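Side-chain contacts in C-domain type II peptide synthetase (Streptomyces globisporus, PDB 4ZNM), which is a condensation-domain protein of the nonribosomal peptide synthetase type, with the two-lobed fold of the CoA-dependent acyltransferase clan: residues A[324-329]-A[450-455]; A[275-280]-A[318-323]; A[369-374]-A[443-448]; A[259-262]-A[267-270]; A[426-429]-A[434-437]. All coordinates share one frame; numbering follows the deposited sequence.

Contact 1. Residues A[324-329]-A[450-455]; sequences ASFREV and ENAVAR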
# COMPACT_ATOMS: atom_id res chain seq x y z
N ALA A 324 31.75 2.13 -4.07
CA ALA A 324 32.80 1.83 -3.11
C ALA A 324 32.23 1.66 -1.71
O ALA A 324 32.90 1.19 -0.81
CB ALA A 324 33.87 2.93 -3.13
N SER A 325 30.98 2.04 -1.51
CA SER A 325 30.43 2.00 -0.16
C SER A 325 28.93 1.99 -0.21
O SER A 325 28.32 2.33 -1.22
CB SER A 325 30.88 3.23 0.62
OG SER A 325 30.33 4.39 0.01
N PHE A 326 28.31 1.61 0.89
CA PHE A 326 26.88 1.75 0.99
C PHE A 326 26.49 3.21 0.77
O PHE A 326 25.50 3.51 0.10
CB PHE A 326 26.40 1.27 2.35
CG PHE A 326 24.93 1.46 2.55
CD1 PHE A 326 24.04 0.67 1.85
CD2 PHE A 326 24.44 2.41 3.40
CE1 PHE A 326 22.70 0.82 2.00
CE2 PHE A 326 23.08 2.56 3.56
CZ PHE A 326 22.22 1.75 2.85
N ARG A 327 27.26 4.14 1.32
CA ARG A 327 26.90 5.55 1.18
C ARG A 327 26.74 5.94 -0.28
O ARG A 327 25.83 6.69 -0.64
CB ARG A 327 27.94 6.46 1.85
CG ARG A 327 27.56 7.94 1.80
CD ARG A 327 28.58 8.82 2.46
NE ARG A 327 28.82 8.42 3.85
CZ ARG A 327 28.00 8.70 4.86
NH1 ARG A 327 26.87 9.37 4.65
NH2 ARG A 327 28.31 8.29 6.08
N GLU A 328 27.61 5.41 -1.14
CA GLU A 328 27.50 5.72 -2.56
C GLU A 328 26.25 5.07 -3.17
O GLU A 328 25.63 5.65 -4.06
CB GLU A 328 28.76 5.25 -3.31
CG GLU A 328 29.93 6.16 -3.07
CD GLU A 328 31.24 5.71 -3.76
OE1 GLU A 328 31.20 4.88 -4.70
OE2 GLU A 328 32.31 6.20 -3.33
N VAL A 329 25.85 3.90 -2.70
CA VAL A 329 24.59 3.31 -3.19
C VAL A 329 23.42 4.25 -2.87
O VAL A 329 22.55 4.50 -3.72
CB VAL A 329 24.32 1.91 -2.60
CG1 VAL A 329 23.00 1.36 -3.12
CG2 VAL A 329 25.43 0.93 -2.99
N GLU A 450 21.18 -3.50 8.70
CA GLU A 450 21.91 -3.20 9.93
C GLU A 450 23.38 -2.93 9.67
O GLU A 450 23.97 -1.97 10.21
CB GLU A 450 21.78 -4.35 10.92
CG GLU A 450 22.39 -4.06 12.28
CD GLU A 450 22.10 -5.17 13.27
OE1 GLU A 450 20.95 -5.66 13.30
OE2 GLU A 450 23.02 -5.57 14.02
N ASN A 451 23.97 -3.77 8.85
CA ASN A 451 25.39 -3.68 8.57
C ASN A 451 25.71 -2.46 7.70
O ASN A 451 26.75 -1.83 7.86
CB ASN A 451 25.86 -4.96 7.90
CG ASN A 451 26.02 -6.07 8.90
OD1 ASN A 451 26.50 -5.85 10.01
ND2 ASN A 451 25.61 -7.28 8.52
N ALA A 452 24.79 -2.11 6.83
CA ALA A 452 24.99 -0.96 5.96
C ALA A 452 25.07 0.35 6.74
O ALA A 452 25.96 1.15 6.48
CB ALA A 452 23.88 -0.89 4.93
N VAL A 453 24.14 0.59 7.67
CA VAL A 453 24.10 1.87 8.37
C VAL A 453 25.12 1.89 9.50
O VAL A 453 25.57 2.96 9.91
CB VAL A 453 22.69 2.20 8.90
CG1 VAL A 453 21.73 2.43 7.77
CG2 VAL A 453 22.23 1.11 9.82
N ALA A 454 25.51 0.72 10.00
CA ALA A 454 26.60 0.64 10.97
C ALA A 454 27.96 0.98 10.33
O ALA A 454 28.78 1.64 10.95
CB ALA A 454 26.65 -0.74 11.60
N ARG A 455 28.20 0.52 9.10
CA ARG A 455 29.48 0.81 8.45
C ARG A 455 29.28 1.30 7.02
O ARG A 455 29.70 0.66 6.06
CB ARG A 455 30.37 -0.43 8.47
CG ARG A 455 30.95 -0.76 9.84
CD ARG A 455 31.42 -2.22 9.95
NE ARG A 455 30.33 -3.17 9.74
CZ ARG A 455 29.44 -3.53 10.66
NH1 ARG A 455 29.50 -3.03 11.90
NH2 ARG A 455 28.48 -4.40 10.35
O HOH W 1 29.45 0.11 3.18
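The apolar part of this contact is a CH-pi interaction between Phe326 and Ala452. The Ala452 CB methyl sits over the middle of one ring face, 3.4 Å from the Phe326 ring centroid and only 8° off the ring normal. All six ring carbons are therefore almost equally near it, the shortest approach being 3.5 Å from Phe326 CD1 to Ala452 CB. With CG swung anti to the backbone N (chi1 177°), the ring reaches from the start of its helix toward the partner helix. Val453 adds a looser touch, its CG1 lying 4.4 Å from Phe326 CE2 in an oblique position.

The two helices meet near their ends in the C-terminal lobe of the condensation-domain fold: 326-335 is just beginning where 435-454 runs out. Helix 268-284 supplies further neighbours of the Phe326 ring, namely Thr271 and Ala274.

Polar linkage across the segments is made by a water. It accepts from Phe326 N at 3.0 Å and donates to Arg455 O at 2.9 Å, thereby tying an amide of the first helical turn to the carbonyl of the residue that leaves the other helix.

Local bonds shape the start of helix 326-335. Ser325 is its N-cap, and Ser325 OG accepts from Glu328 N at 3.1 Å. The Glu328 carboxylate folds back so that its OE1 receives Ala324 N at 2.9 Å, the donor standing above the carboxylate plane. Arg327 forms a salt bridge through NE to Asp457 OD1, beyond the end of helix 435-454.

Contact 2. Residues A[275-280]-A[318-323]; sequences AYQVLL and TDLSGC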
# COMPACT_ATOMS: atom_id res chain seq x y z
N ALA A 275 19.40 -0.35 0.69
CA ALA A 275 19.74 -1.62 1.31
C ALA A 275 19.10 -2.78 0.54
O ALA A 275 19.67 -3.88 0.46
CB ALA A 275 19.31 -1.66 2.76
N TYR A 276 17.90 -2.56 0.01
CA TYR A 276 17.23 -3.62 -0.78
C TYR A 276 18.03 -3.91 -2.06
O TYR A 276 18.19 -5.06 -2.47
CB TYR A 276 15.80 -3.21 -1.14
CG TYR A 276 15.00 -4.32 -1.76
CD1 TYR A 276 14.90 -5.54 -1.12
CD2 TYR A 276 14.35 -4.15 -2.97
CE1 TYR A 276 14.18 -6.56 -1.66
CE2 TYR A 276 13.60 -5.17 -3.52
CZ TYR A 276 13.51 -6.37 -2.84
OH TYR A 276 12.79 -7.43 -3.33
N GLN A 277 18.55 -2.86 -2.66
CA GLN A 277 19.35 -3.02 -3.86
C GLN A 277 20.61 -3.80 -3.56
O GLN A 277 21.01 -4.69 -4.33
CB GLN A 277 19.69 -1.67 -4.46
CG GLN A 277 18.47 -0.95 -4.95
CD GLN A 277 18.79 0.29 -5.73
OE1 GLN A 277 18.93 0.25 -6.95
NE2 GLN A 277 18.89 1.40 -5.03
N VAL A 278 21.23 -3.48 -2.43
CA VAL A 278 22.41 -4.21 -1.99
C VAL A 278 22.05 -5.68 -1.81
O VAL A 278 22.78 -6.57 -2.24
CB VAL A 278 23.02 -3.61 -0.71
CG1 VAL A 278 24.16 -4.45 -0.18
CG2 VAL A 278 23.58 -2.24 -0.99
N LEU A 279 20.91 -5.94 -1.18
CA LEU A 279 20.46 -7.31 -0.98
C LEU A 279 20.27 -8.04 -2.31
O LEU A 279 20.71 -9.16 -2.46
CB LEU A 279 19.15 -7.35 -0.21
CG LEU A 279 18.50 -8.74 -0.01
CD1 LEU A 279 19.34 -9.60 0.93
CD2 LEU A 279 17.12 -8.58 0.53
N LEU A 280 19.59 -7.41 -3.27
CA LEU A 280 19.38 -8.04 -4.57
C LEU A 280 20.68 -8.25 -5.35
O LEU A 280 20.83 -9.24 -6.06
CB LEU A 280 18.43 -7.22 -5.41
CG LEU A 280 17.00 -7.13 -4.86
CD1 LEU A 280 16.13 -6.26 -5.74
CD2 LEU A 280 16.36 -8.47 -4.67
N THR A 318 18.99 1.86 -11.05
CA THR A 318 20.26 2.36 -10.53
C THR A 318 21.40 1.43 -10.90
O THR A 318 21.26 0.19 -10.84
CB THR A 318 20.22 2.50 -9.00
OG1 THR A 318 19.06 3.25 -8.64
CG2 THR A 318 21.46 3.24 -8.47
N ASP A 319 22.53 2.03 -11.25
CA ASP A 319 23.73 1.29 -11.61
C ASP A 319 24.67 1.29 -10.43
O ASP A 319 25.17 2.34 -10.05
CB ASP A 319 24.42 1.93 -12.81
CG ASP A 319 25.65 1.14 -13.26
OD1 ASP A 319 25.90 0.04 -12.73
OD2 ASP A 319 26.36 1.63 -14.16
N LEU A 320 24.87 0.12 -9.86
CA LEU A 320 25.66 -0.05 -8.65
C LEU A 320 27.11 -0.38 -8.98
O LEU A 320 27.92 -0.59 -8.07
CB LEU A 320 25.09 -1.17 -7.78
CG LEU A 320 24.01 -0.80 -6.76
CD1 LEU A 320 22.76 -0.25 -7.41
CD2 LEU A 320 23.70 -2.03 -5.95
N SER A 321 27.44 -0.47 -10.26
CA SER A 321 28.79 -0.85 -10.63
C SER A 321 29.77 0.26 -10.27
O SER A 321 29.56 1.44 -10.59
CB SER A 321 28.89 -1.18 -12.11
OG SER A 321 28.73 -0.03 -12.91
N GLY A 322 30.86 -0.15 -9.62
CA GLY A 322 31.91 0.78 -9.24
C GLY A 322 31.66 1.49 -7.91
O GLY A 322 32.49 2.29 -7.49
N CYS A 323 30.52 1.20 -7.27
CA CYS A 323 30.24 1.65 -5.90
C CYS A 323 31.29 1.20 -4.90
O CYS A 323 31.63 0.03 -4.83
CB CYS A 323 28.89 1.11 -5.43
SG CYS A 323 27.55 2.18 -5.88
O HOH W 2 17.03 1.18 -8.42
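Gln277 meets Thr318 and Leu320 in a buried contact bridged by a water, where helix 268-284 passes the end of strand 312-319. Its centre is Gln277 OE1, 3.3 Å from Thr318 CB and 3.9 Å from Leu320 CD1. The glutamine and threonine side chains cross at about a right angle. Gln277 CG lies beside the backbone N (chi1 -65°), and the chain runs extended beyond it, which carries the amide across to the strand. Leu320 uses its two branches differently: CD1 approaches the amide oxygen, whereas CD2 lies 4.1 Å from the backbone O of Gln277.

The water joins the two polar side chains, 2.6 Å from Gln277 OE1, to which it probably donates, and 2.9 Å from Thr318 OG1. That hydroxyl has a second partner in Thr336 OG1, so the threonine end is held by more than the water.

Strand 312-319 pairs antiparallel with 288-295, and its exit is shaped by two local motifs. Asp319 OD1 accepts from Ser321 N at 3.0 Å, which makes an Asx turn, and in addition from Ser321 OG at 2.8 Å, the two donors arriving from the same face of the carboxylate. A type II beta turn then spans Leu320 to Cys323, with Gly322 at its third position, where the positive phi of 86° suits a residue lacking a side chain. Arg332 NH1 bonds the carbonyls of Asp319 and Ser321, linking this turn to helix 326-335. On the apolar side Leu320 also rests on Leu287, Ile289 and Phe460.

Contact 3. Residues A[369-374]-A[443-448]; sequences SVFQAV and ADYLDV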
# COMPACT_ATOMS: atom_id res chain seq x y z
N SER A 369 9.33 -8.07 -7.87
CA SER A 369 9.10 -7.52 -6.56
C SER A 369 9.03 -6.00 -6.63
O SER A 369 9.60 -5.35 -7.51
CB SER A 369 10.19 -7.95 -5.59
OG SER A 369 11.35 -7.18 -5.79
N VAL A 370 8.26 -5.47 -5.70
CA VAL A 370 8.07 -4.05 -5.52
C VAL A 370 8.51 -3.66 -4.10
O VAL A 370 8.23 -4.38 -3.14
CB VAL A 370 6.58 -3.66 -5.71
CG1 VAL A 370 6.38 -2.19 -5.56
CG2 VAL A 370 6.07 -4.09 -7.08
N PHE A 371 9.13 -2.51 -3.96
CA PHE A 371 9.56 -2.03 -2.65
C PHE A 371 8.99 -0.64 -2.45
O PHE A 371 9.38 0.29 -3.13
CB PHE A 371 11.08 -2.04 -2.58
CG PHE A 371 11.65 -1.89 -1.17
CD1 PHE A 371 11.80 -0.64 -0.60
CD2 PHE A 371 12.06 -2.99 -0.46
CE1 PHE A 371 12.32 -0.50 0.69
CE2 PHE A 371 12.58 -2.87 0.83
CZ PHE A 371 12.71 -1.62 1.40
N GLN A 372 8.02 -0.52 -1.54
CA GLN A 372 7.28 0.73 -1.39
C GLN A 372 7.26 1.27 0.01
O GLN A 372 7.23 0.53 0.97
CB GLN A 372 5.82 0.58 -1.85
CG GLN A 372 4.80 0.12 -0.84
CD GLN A 372 3.38 0.29 -1.35
OE1 GLN A 372 2.67 -0.68 -1.52
NE2 GLN A 372 2.96 1.53 -1.58
N ALA A 373 7.19 2.59 0.09
CA ALA A 373 6.85 3.27 1.32
C ALA A 373 5.36 3.56 1.28
O ALA A 373 4.83 4.03 0.30
CB ALA A 373 7.67 4.58 1.47
N VAL A 374 4.68 3.26 2.37
CA VAL A 374 3.30 3.62 2.52
C VAL A 374 3.18 5.13 2.55
O VAL A 374 3.89 5.81 3.29
CB VAL A 374 2.71 3.02 3.82
CG1 VAL A 374 1.29 3.48 4.02
CG2 VAL A 374 2.74 1.53 3.76
N ALA A 443 14.94 -11.93 6.69
CA ALA A 443 16.01 -11.90 7.68
C ALA A 443 17.32 -11.42 7.04
O ALA A 443 18.09 -10.72 7.69
CB ALA A 443 16.19 -13.25 8.31
N ASP A 444 17.55 -11.78 5.78
CA ASP A 444 18.72 -11.31 5.03
C ASP A 444 18.67 -9.79 4.83
O ASP A 444 19.69 -9.09 4.90
CB ASP A 444 18.81 -11.98 3.66
CG ASP A 444 19.15 -13.47 3.74
OD1 ASP A 444 19.59 -13.96 4.80
OD2 ASP A 444 18.97 -14.15 2.71
N TYR A 445 17.48 -9.29 4.52
CA TYR A 445 17.30 -7.85 4.36
C TYR A 445 17.61 -7.10 5.67
O TYR A 445 18.32 -6.09 5.65
CB TYR A 445 15.88 -7.48 3.88
CG TYR A 445 15.67 -5.97 3.85
CD1 TYR A 445 16.19 -5.20 2.83
CD2 TYR A 445 14.99 -5.33 4.85
CE1 TYR A 445 16.05 -3.82 2.79
CE2 TYR A 445 14.84 -3.93 4.84
CZ TYR A 445 15.37 -3.18 3.81
OH TYR A 445 15.22 -1.80 3.78
N LEU A 446 17.10 -7.57 6.80
CA LEU A 446 17.30 -6.82 8.04
C LEU A 446 18.78 -6.82 8.43
O LEU A 446 19.30 -5.84 9.00
CB LEU A 446 16.44 -7.40 9.18
CG LEU A 446 14.95 -7.13 8.95
CD1 LEU A 446 14.06 -7.87 9.99
CD2 LEU A 446 14.65 -5.63 8.97
N ASP A 447 19.46 -7.91 8.10
CA ASP A 447 20.90 -8.01 8.36
C ASP A 447 21.69 -7.06 7.43
O ASP A 447 22.61 -6.38 7.87
CB ASP A 447 21.38 -9.47 8.19
CG ASP A 447 22.86 -9.64 8.51
OD1 ASP A 447 23.20 -9.60 9.72
OD2 ASP A 447 23.67 -9.81 7.56
N VAL A 448 21.34 -7.03 6.14
CA VAL A 448 22.02 -6.12 5.20
C VAL A 448 21.87 -4.68 5.70
O VAL A 448 22.85 -3.92 5.79
CB VAL A 448 21.47 -6.28 3.78
CG1 VAL A 448 21.81 -5.07 2.91
CG2 VAL A 448 22.02 -7.53 3.15
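Strand residue Phe371 and helix residue Tyr445 make the closest backbone approach of the two segments, yet their CA atoms remain 12.0 Å apart. The gap is bridged by two long aromatic side chains coming from opposite directions. This is an alpha/beta arrangement: strand 366-373 belongs to a mixed five-stranded sheet, and helix 435-454 lies off one face of it.

Both rings reach between the sheet and the helix by having CG anti to the backbone N, at chi1 -166° for Phe371 and 174° for Tyr445. Their centroids are 5.7 Å apart and the planes are inclined at 54°, so the rings meet obliquely. Phe371 offers its CE2-CZ end, and CZ lies 3.9 Å from Tyr445 CZ.

Other aromatic residues enlarge the group. Tyr276 of helix 268-284 stacks on Phe371, and Trp412 of the adjacent strand meets both rings. Although buried, the phenol hydroxyl is satisfied, because Tyr445 OH is hydrogen-bonded to the backbone carbonyl Met272 O. Tyr445 OH also stands at the edge of the Phe371 ring, near its plane, 3.5 Å from Phe371 CZ.

Contact 4. Residues A[259-262]-A[267-270]; sequences EFSR and SPFM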
# COMPACT_ATOMS: atom_id res chain seq x y z
N GLU A 259 19.26 8.58 11.77
CA GLU A 259 20.46 9.40 11.95
C GLU A 259 21.36 9.36 10.70
O GLU A 259 21.87 10.40 10.27
CB GLU A 259 21.25 8.92 13.17
CG GLU A 259 20.67 9.40 14.51
CD GLU A 259 21.12 8.58 15.71
OE1 GLU A 259 22.18 7.92 15.62
OE2 GLU A 259 20.41 8.58 16.74
N PHE A 260 21.53 8.18 10.12
CA PHE A 260 22.33 8.05 8.92
C PHE A 260 21.73 8.92 7.82
O PHE A 260 22.42 9.66 7.13
CB PHE A 260 22.41 6.61 8.44
CG PHE A 260 22.93 6.49 7.03
CD1 PHE A 260 24.29 6.53 6.77
CD2 PHE A 260 22.05 6.40 5.97
CE1 PHE A 260 24.77 6.44 5.48
CE2 PHE A 260 22.51 6.30 4.68
CZ PHE A 260 23.88 6.34 4.43
N SER A 261 20.43 8.78 7.65
CA SER A 261 19.70 9.42 6.58
C SER A 261 19.75 10.94 6.72
O SER A 261 20.09 11.64 5.77
CB SER A 261 18.25 8.94 6.58
OG SER A 261 18.18 7.56 6.23
N ARG A 262 19.41 11.42 7.90
CA ARG A 262 19.52 12.84 8.24
C ARG A 262 20.88 13.40 7.83
O ARG A 262 20.97 14.42 7.13
CB ARG A 262 19.30 13.05 9.75
CG ARG A 262 19.16 14.53 10.19
CD ARG A 262 19.66 14.80 11.62
NE ARG A 262 21.02 14.32 11.86
CZ ARG A 262 22.14 15.03 11.70
NH1 ARG A 262 22.10 16.30 11.29
NH2 ARG A 262 23.32 14.47 11.94
N SER A 267 16.24 10.60 2.48
CA SER A 267 15.12 10.16 3.30
C SER A 267 15.38 8.75 3.86
O SER A 267 16.16 7.97 3.27
CB SER A 267 13.83 10.16 2.50
OG SER A 267 13.89 9.13 1.54
N PRO A 268 14.73 8.39 4.98
CA PRO A 268 14.87 7.01 5.48
C PRO A 268 14.41 5.98 4.46
O PRO A 268 14.89 4.85 4.45
CB PRO A 268 13.98 6.99 6.73
CG PRO A 268 13.93 8.44 7.19
CD PRO A 268 13.98 9.26 5.92
N PHE A 269 13.48 6.35 3.60
CA PHE A 269 13.06 5.39 2.59
C PHE A 269 14.15 5.10 1.57
O PHE A 269 14.30 3.96 1.14
CB PHE A 269 11.83 5.85 1.83
CG PHE A 269 11.39 4.85 0.83
CD1 PHE A 269 10.90 3.63 1.26
CD2 PHE A 269 11.51 5.08 -0.53
CE1 PHE A 269 10.49 2.69 0.35
CE2 PHE A 269 11.11 4.13 -1.44
CZ PHE A 269 10.60 2.93 -1.00
N MSE A 270 14.87 6.14 1.16
CA MSE A 270 15.96 5.96 0.19
C MSE A 270 17.00 5.04 0.76
O MSE A 270 17.53 4.21 0.04
CB MSE A 270 16.61 7.27 -0.17
CG MSE A 270 15.81 8.16 -1.06
SE MSE A 270 16.63 9.93 -1.18
CE MSE A 270 15.14 10.66 -2.23
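The backbones come close here, with Ser261 CA and Pro268 CA only 5.5 Å apart. They belong to consecutive helices, 251-264 and 268-284, joined by a very short turn, so the contact lies at the tight connection between two successive helices of the condensation-domain fold.

Ser261 is the side chain directed at the second helix. Its hydroxyl oxygen lies against main-chain atoms instead of a side-chain tip: Ser261 OG is 3.4 Å from Pro268 CA and 3.6 Å from Ser267 O. The methylene helps, as Ser261 CB is 3.9 Å from Pro268 N. By comparison the proline ring itself stands back, its CB being 4.3 Å from Ser261 OG. A side chain this short is consistent with the small backbone separation.

The hydroxyl finds its bonds just outside the two segments. Placed beside its own backbone N (chi1 -68°), Ser261 OG bonds Val257 O, one turn earlier in the same helix, and it also bonds Thr271 OG1 in the first turns of the next. It thereby ties the two helices together through a buried polar link. Neighbouring side chains add a third helix, since Phe260 touches Arg327 and Val330, and the selenomethionine Met270 touches Arg334, all of helix 326-335.

Helix 268-284 opens with a standard N-cap. Ser267 occupies the cap position with Pro268 following as the first helical residue, and Ser267 OG, turned back over the first turn, accepts from Met270 N at 3.2 Å with an N-H...O angle of 158°.

Contact 5. Residues A[426-429]-A[434-437]; sequences LGYN and KDET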
# COMPACT_ATOMS: atom_id res chain seq x y z
N LEU A 426 6.00 -8.02 4.29
CA LEU A 426 6.50 -8.70 3.13
C LEU A 426 5.42 -9.66 2.69
O LEU A 426 5.07 -10.59 3.43
CB LEU A 426 7.79 -9.46 3.44
CG LEU A 426 8.35 -10.32 2.29
CD1 LEU A 426 8.57 -9.54 0.99
CD2 LEU A 426 9.65 -10.94 2.76
N GLY A 427 4.85 -9.39 1.52
CA GLY A 427 3.76 -10.20 1.01
C GLY A 427 4.22 -10.96 -0.23
O GLY A 427 5.02 -10.47 -1.04
N TYR A 428 3.66 -12.16 -0.42
CA TYR A 428 4.05 -12.99 -1.53
C TYR A 428 2.90 -13.95 -1.81
O TYR A 428 2.04 -14.20 -0.96
CB TYR A 428 5.32 -13.76 -1.19
CG TYR A 428 5.20 -14.47 0.12
CD1 TYR A 428 5.41 -13.78 1.30
CD2 TYR A 428 4.87 -15.82 0.20
CE1 TYR A 428 5.28 -14.42 2.55
CE2 TYR A 428 4.76 -16.47 1.45
CZ TYR A 428 4.98 -15.75 2.62
OH TYR A 428 4.86 -16.34 3.89
N ASN A 429 2.90 -14.49 -3.02
CA ASN A 429 1.86 -15.42 -3.45
C ASN A 429 2.27 -16.83 -3.04
O ASN A 429 3.33 -17.32 -3.42
CB ASN A 429 1.64 -15.37 -4.94
CG ASN A 429 1.27 -13.99 -5.48
OD1 ASN A 429 1.66 -13.63 -6.60
ND2 ASN A 429 0.48 -13.25 -4.74
N LYS A 434 7.27 -20.55 -0.94
CA LYS A 434 7.18 -21.10 0.40
C LYS A 434 7.49 -20.06 1.47
O LYS A 434 8.31 -19.14 1.25
CB LYS A 434 8.14 -22.27 0.55
CG LYS A 434 7.74 -23.48 -0.26
CD LYS A 434 8.95 -24.34 -0.54
CE LYS A 434 8.59 -25.82 -0.60
NZ LYS A 434 9.43 -26.53 -1.60
N ASP A 435 6.87 -20.22 2.64
CA ASP A 435 7.02 -19.25 3.74
C ASP A 435 8.47 -19.11 4.23
O ASP A 435 8.92 -18.01 4.57
CB ASP A 435 6.15 -19.66 4.93
CG ASP A 435 4.67 -19.68 4.59
OD1 ASP A 435 4.23 -18.83 3.78
OD2 ASP A 435 3.94 -20.55 5.13
N GLU A 436 9.18 -20.23 4.24
CA GLU A 436 10.56 -20.30 4.69
C GLU A 436 11.50 -19.47 3.80
O GLU A 436 12.40 -18.79 4.27
CB GLU A 436 11.02 -21.75 4.71
CG GLU A 436 10.28 -22.62 5.74
CD GLU A 436 8.82 -22.97 5.35
OE1 GLU A 436 8.43 -22.84 4.16
OE2 GLU A 436 8.06 -23.39 6.27
N THR A 437 11.29 -19.56 2.50
CA THR A 437 12.06 -18.78 1.55
C THR A 437 11.92 -17.30 1.84
O THR A 437 12.90 -16.56 1.83
CB THR A 437 11.59 -19.04 0.11
OG1 THR A 437 11.68 -20.43 -0.14
CG2 THR A 437 12.41 -18.27 -0.91
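Tyr428 and Asp435 carry the tight part of this contact, a short hydrogen bond in which Tyr428 OH donates to Asp435 OD1 at 2.6 Å. It spans a beta-alpha connection: strand 422-429 of the five-stranded sheet ends, a brief loop follows, and helix 435-454 begins.

The buried Tyr428 ring leaves over its own backbone, CG flanked by N and C (chi1 51°), and from there it points at the helix start. Asp435 OD1 lies at the ring edge, in its plane, and is 3.4 Å from Tyr428 CE2 as well. The carboxylate is turned steeply against the ring, the planes being 70° apart, and the hydroxyl reaches OD1 from above the carboxylate plane, 36° out of it. A second bond fixes the phenol: Gln245 NE2 donates to Tyr428 OH and also to Asp435 O, so one amide group serves both segments.

The solvent side is much looser. Asp435 and Lys434 are exposed, and Lys434, at the N-cap position, sends its CB away from the strand. Its approach to the ring is made by the main chain. The first turn gains support from Asp231 OD2, bonded to both Lys434 N and Thr437 OG1. Being in that first turn, the Asp435 carboxylate may be favoured by the helix dipole. At the loose margin, Lys434 O stands 4.4 Å from Tyr428 CE2, obliquely to the ring.

Helix 435-454 runs through three of the five sites: its start forms contact 5, its middle contact 3 and its end contact 1, with contacts 1 and 5 about 27 Å apart between centres. Helix 268-284 carries one segment of contact 2 and one of contact 4, whose centres are about 17 Å apart. In contact 2, Tyr276 OH lies 2.9 Å from Ser369 OG of contact 3, a probable hydrogen bond. Phe269 CE1 of contact 4 packs 3.3 Å from Ala373 N of contact 3. Phe326 of contact 1 touches two sites, its CE1 lying 3.7 Å from Ala275 N of contact 2 and its CE2 4.0 Å from Phe260 CE2 of contact 4. The sodium-binding residues Ser130, Glu133 and Pro135 belong to none of the five.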